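Local coordinates for protein beta-galactosidase (Bacillus circulans, PDB 4MAD) that probably hydrolyses terminal non-reducing beta-D-galactose residues from beta-D-galactosides, as a family 35 glycoside hydrolase, at residues Y406-D418 with D470-F484. Residues are numbered along the deposited sequence; the frame is centred on the assembly and turned at random.
Sequences YGKQALTVQDIHD and DYKGITEGVRLGNQF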
# COMPACT_ATOMS: atom_id res chain seq x y z
N TYR A 406 35.28 21.85 -12.84
CA TYR A 406 34.22 22.71 -13.30
C TYR A 406 34.02 23.97 -12.47
O TYR A 406 33.41 24.88 -12.91
CB TYR A 406 32.91 21.96 -13.39
CG TYR A 406 32.77 20.93 -14.48
CD1 TYR A 406 31.56 20.69 -15.04
CD2 TYR A 406 33.83 20.25 -14.96
CE1 TYR A 406 31.41 19.78 -16.00
CE2 TYR A 406 33.68 19.35 -15.95
CZ TYR A 406 32.47 19.11 -16.48
OH TYR A 406 32.25 18.19 -17.44
N GLY A 407 34.48 23.97 -11.24
CA GLY A 407 34.16 25.06 -10.36
C GLY A 407 32.73 25.06 -9.83
O GLY A 407 32.14 24.06 -9.68
N LYS A 408 32.22 26.21 -9.49
CA LYS A 408 30.90 26.26 -8.94
C LYS A 408 29.88 25.97 -10.02
O LYS A 408 29.89 26.62 -11.06
CB LYS A 408 30.70 27.64 -8.38
CG LYS A 408 29.32 28.00 -8.08
CD LYS A 408 29.25 29.42 -7.72
CE LYS A 408 28.82 29.57 -6.33
NZ LYS A 408 29.96 29.44 -5.41
N GLN A 409 29.03 24.99 -9.78
CA GLN A 409 28.00 24.59 -10.71
C GLN A 409 26.67 24.33 -10.03
O GLN A 409 26.64 23.96 -8.92
CB GLN A 409 28.39 23.31 -11.42
CG GLN A 409 29.63 23.42 -12.22
CD GLN A 409 29.43 24.23 -13.47
OE1 GLN A 409 28.40 24.20 -14.03
NE2 GLN A 409 30.43 24.95 -13.88
N ALA A 410 25.59 24.51 -10.75
CA ALA A 410 24.31 24.10 -10.30
C ALA A 410 24.07 22.71 -10.79
O ALA A 410 24.11 22.46 -11.96
CB ALA A 410 23.28 24.98 -10.81
N LEU A 411 23.85 21.81 -9.86
CA LEU A 411 23.54 20.45 -10.19
C LEU A 411 22.04 20.29 -10.24
O LEU A 411 21.39 20.64 -9.33
CB LEU A 411 24.05 19.51 -9.13
CG LEU A 411 23.99 18.04 -9.50
CD1 LEU A 411 25.26 17.43 -9.18
CD2 LEU A 411 22.96 17.37 -8.76
N THR A 412 21.52 19.79 -11.33
CA THR A 412 20.10 19.56 -11.41
C THR A 412 19.83 18.09 -11.68
O THR A 412 20.44 17.52 -12.53
CB THR A 412 19.44 20.41 -12.50
OG1 THR A 412 19.67 21.79 -12.22
CG2 THR A 412 17.96 20.13 -12.58
N VAL A 413 18.92 17.54 -10.92
CA VAL A 413 18.45 16.21 -11.17
C VAL A 413 17.10 16.27 -11.87
O VAL A 413 16.17 16.78 -11.34
CB VAL A 413 18.27 15.40 -9.90
CG1 VAL A 413 17.90 14.04 -10.22
CG2 VAL A 413 19.50 15.38 -9.09
N GLN A 414 17.07 15.73 -13.07
CA GLN A 414 15.96 15.82 -13.94
C GLN A 414 15.36 14.46 -14.28
O GLN A 414 15.84 13.83 -15.17
CB GLN A 414 16.42 16.48 -15.26
CG GLN A 414 15.41 16.70 -16.30
CD GLN A 414 15.96 17.48 -17.50
OE1 GLN A 414 16.73 18.34 -17.33
NE2 GLN A 414 15.52 17.18 -18.67
N ASP A 415 14.26 14.09 -13.65
CA ASP A 415 13.74 14.64 -12.43
C ASP A 415 13.96 13.65 -11.27
O ASP A 415 14.21 12.53 -11.49
CB ASP A 415 12.24 14.84 -12.55
CG ASP A 415 11.84 16.03 -13.40
OD1 ASP A 415 12.55 17.00 -13.46
OD2 ASP A 415 10.78 16.00 -13.99
N ILE A 416 13.84 14.12 -10.05
CA ILE A 416 14.08 13.26 -8.92
C ILE A 416 12.77 12.67 -8.36
O ILE A 416 11.95 13.35 -7.94
CB ILE A 416 14.85 13.98 -7.83
CG1 ILE A 416 15.17 13.04 -6.69
CG2 ILE A 416 14.13 15.16 -7.36
CD1 ILE A 416 16.24 12.14 -6.96
N HIS A 417 12.66 11.34 -8.40
CA HIS A 417 11.50 10.64 -7.98
C HIS A 417 11.91 9.60 -6.95
O HIS A 417 12.21 8.50 -7.32
CB HIS A 417 10.85 9.95 -9.17
CG HIS A 417 10.09 10.86 -10.08
ND1 HIS A 417 9.33 10.40 -11.12
CD2 HIS A 417 9.94 12.20 -10.07
CE1 HIS A 417 8.74 11.42 -11.71
NE2 HIS A 417 9.11 12.52 -11.11
N ASP A 418 11.92 9.95 -5.67
CA ASP A 418 11.37 11.18 -5.15
C ASP A 418 12.23 12.04 -4.21
O ASP A 418 11.87 13.13 -3.91
CB ASP A 418 10.09 10.80 -4.46
CG ASP A 418 9.30 9.83 -5.25
OD1 ASP A 418 8.87 10.21 -6.31
OD2 ASP A 418 9.14 8.69 -4.85
N ASP A 470 4.50 6.66 -13.03
CA ASP A 470 5.34 7.23 -12.01
C ASP A 470 6.65 6.46 -11.93
O ASP A 470 6.76 5.56 -11.18
CB ASP A 470 4.61 7.22 -10.66
CG ASP A 470 5.33 8.00 -9.60
OD1 ASP A 470 6.14 8.83 -9.91
OD2 ASP A 470 5.00 7.84 -8.47
N TYR A 471 7.59 6.80 -12.80
CA TYR A 471 8.90 6.22 -12.80
C TYR A 471 9.67 6.68 -11.58
O TYR A 471 9.57 7.78 -11.21
CB TYR A 471 9.71 6.62 -14.03
CG TYR A 471 9.21 6.03 -15.32
CD1 TYR A 471 9.58 4.78 -15.71
CD2 TYR A 471 8.36 6.72 -16.13
CE1 TYR A 471 9.17 4.25 -16.84
CE2 TYR A 471 7.92 6.19 -17.27
CZ TYR A 471 8.33 4.95 -17.62
OH TYR A 471 7.87 4.42 -18.75
N LYS A 472 10.48 5.82 -11.03
CA LYS A 472 11.23 6.13 -9.85
C LYS A 472 12.77 6.08 -10.08
O LYS A 472 13.25 5.43 -10.98
CB LYS A 472 10.75 5.25 -8.71
CG LYS A 472 9.29 5.35 -8.47
CD LYS A 472 8.95 6.68 -8.03
CE LYS A 472 7.80 6.67 -7.04
NZ LYS A 472 7.24 7.94 -6.78
N GLY A 473 13.51 6.82 -9.27
CA GLY A 473 14.91 7.07 -9.49
C GLY A 473 15.10 8.42 -10.11
O GLY A 473 14.55 9.37 -9.66
N ILE A 474 15.93 8.46 -11.13
CA ILE A 474 16.18 9.65 -11.90
C ILE A 474 15.55 9.38 -13.25
O ILE A 474 15.91 8.47 -13.90
CB ILE A 474 17.68 9.89 -12.01
CG1 ILE A 474 18.22 10.21 -10.65
CG2 ILE A 474 17.97 10.96 -12.94
CD1 ILE A 474 19.58 10.14 -10.50
N THR A 475 14.54 10.14 -13.58
CA THR A 475 13.81 9.94 -14.81
C THR A 475 14.53 10.20 -16.13
O THR A 475 14.40 9.43 -17.02
CB THR A 475 12.49 10.70 -14.79
OG1 THR A 475 12.74 12.08 -14.66
CG2 THR A 475 11.68 10.23 -13.65
N GLU A 476 15.26 11.30 -16.24
CA GLU A 476 15.92 11.65 -17.49
C GLU A 476 17.44 11.81 -17.46
O GLU A 476 18.13 11.37 -18.33
CB GLU A 476 15.32 12.95 -17.98
CG GLU A 476 13.88 12.87 -18.38
CD GLU A 476 13.22 14.21 -18.66
OE1 GLU A 476 13.78 15.04 -19.36
OE2 GLU A 476 12.15 14.42 -18.13
N GLY A 477 17.90 12.58 -16.51
CA GLY A 477 19.30 12.94 -16.47
C GLY A 477 19.74 13.68 -15.23
O GLY A 477 18.92 14.08 -14.43
N VAL A 478 21.05 13.85 -15.10
CA VAL A 478 21.65 14.73 -14.11
C VAL A 478 22.58 15.70 -14.81
O VAL A 478 23.31 15.32 -15.63
CB VAL A 478 22.43 13.94 -13.10
CG1 VAL A 478 22.99 14.82 -12.07
CG2 VAL A 478 21.60 12.85 -12.50
N ARG A 479 22.50 16.97 -14.49
CA ARG A 479 23.32 17.93 -15.21
C ARG A 479 23.95 18.97 -14.33
O ARG A 479 23.44 19.29 -13.31
CB ARG A 479 22.55 18.59 -16.33
CG ARG A 479 21.36 19.31 -15.94
CD ARG A 479 20.48 19.64 -17.14
NE ARG A 479 19.10 19.91 -16.82
CZ ARG A 479 18.60 21.07 -16.45
NH1 ARG A 479 19.35 22.13 -16.31
NH2 ARG A 479 17.33 21.19 -16.21
N LEU A 480 25.07 19.48 -14.81
CA LEU A 480 25.72 20.60 -14.20
C LEU A 480 25.51 21.76 -15.16
O LEU A 480 25.92 21.70 -16.26
CB LEU A 480 27.20 20.28 -14.08
CG LEU A 480 27.56 19.12 -13.16
CD1 LEU A 480 28.93 18.72 -13.33
CD2 LEU A 480 27.28 19.38 -11.72
N GLY A 481 24.83 22.79 -14.74
CA GLY A 481 24.32 23.72 -15.72
C GLY A 481 23.43 22.96 -16.71
O GLY A 481 22.49 22.36 -16.33
N ASN A 482 23.72 23.07 -18.00
CA ASN A 482 22.98 22.33 -18.99
C ASN A 482 23.67 21.07 -19.41
O ASN A 482 23.16 20.35 -20.22
CB ASN A 482 22.71 23.16 -20.23
CG ASN A 482 21.80 24.31 -19.97
OD1 ASN A 482 20.82 24.20 -19.30
ND2 ASN A 482 22.17 25.43 -20.48
N GLN A 483 24.84 20.82 -18.84
CA GLN A 483 25.57 19.66 -19.23
C GLN A 483 25.16 18.35 -18.49
O GLN A 483 25.46 18.17 -17.37
CB GLN A 483 27.07 19.88 -19.12
CG GLN A 483 27.89 18.74 -19.66
CD GLN A 483 29.32 18.82 -19.19
OE1 GLN A 483 30.00 19.70 -19.57
NE2 GLN A 483 29.74 17.93 -18.36
N PHE A 484 24.54 17.46 -19.23
CA PHE A 484 24.21 16.15 -18.75
C PHE A 484 25.48 15.37 -18.52
O PHE A 484 26.40 15.48 -19.26
CB PHE A 484 23.37 15.41 -19.78
CG PHE A 484 21.94 15.84 -19.84
CD1 PHE A 484 21.16 15.80 -18.75
CD2 PHE A 484 21.37 16.27 -21.00
CE1 PHE A 484 19.86 16.15 -18.79
CE2 PHE A 484 20.09 16.65 -21.04
CZ PHE A 484 19.33 16.58 -19.92
O HOH W 1 21.86 22.58 -13.66
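T412 and R479 form a hydrogen-bonded pair in the antiparallel pairing of 409-417 with 473-480, the two central strands of a four-stranded sheet in the first all-beta domain; its 470-472 end reaches L123 and Y306 of the catalytic domain. Strands 409-413 and 477-480 run nearly antiparallel. At Q414 the register slips by one residue in a classic beta bulge: E476 and G477 both donate their backbone N-H to Q414 O. D415 follows a cis peptide bond; its N donates to T475 OG1 at 2.7 Å, almost straight, while D415 O takes the T475 N-H. Regular pairing resumes with I416 opposite I474, and H417 and G473 then exchange two backbone bonds.

Polar side chains run along the face that carries T412, Q414 and R479. With CG anti to the backbone N (chi1 -178°) and the chain extended, Q414 reaches across to R479, whose NE and NH2 both grip Q414 OE1, NE at 2.9 Å; the amide and guanidinium planes stand 80° apart. Q414 NE2 turns to E476 OE1 at 2.8 Å, meeting it from above the carboxylate plane. T412 CG2 lies over one guanidinium face, toward its rim, and a water joins T412 OG1 to A410 O and G481 O.

Apolar contacts occupy the other face, turned toward L452 and V456 of strand 449-457: L411 CD1 meets L480 CD2 at 3.8 Å, and V413 CG1 meets I474 CG1.

Charges close one end, where K472 NZ sits between both oxygens of D418, using their syn lone pairs, and D470 OD2; R434 bridges the two aspartates. Nearby, T475 CG2 lies over the H417 ring in a CH-pi contact, while H417 ND1 donates in the ring plane to Y471 O. At the far end Q483 NE2 donates to Y406 OH at 2.7 Å, its amide 81° from the tyrosine ring.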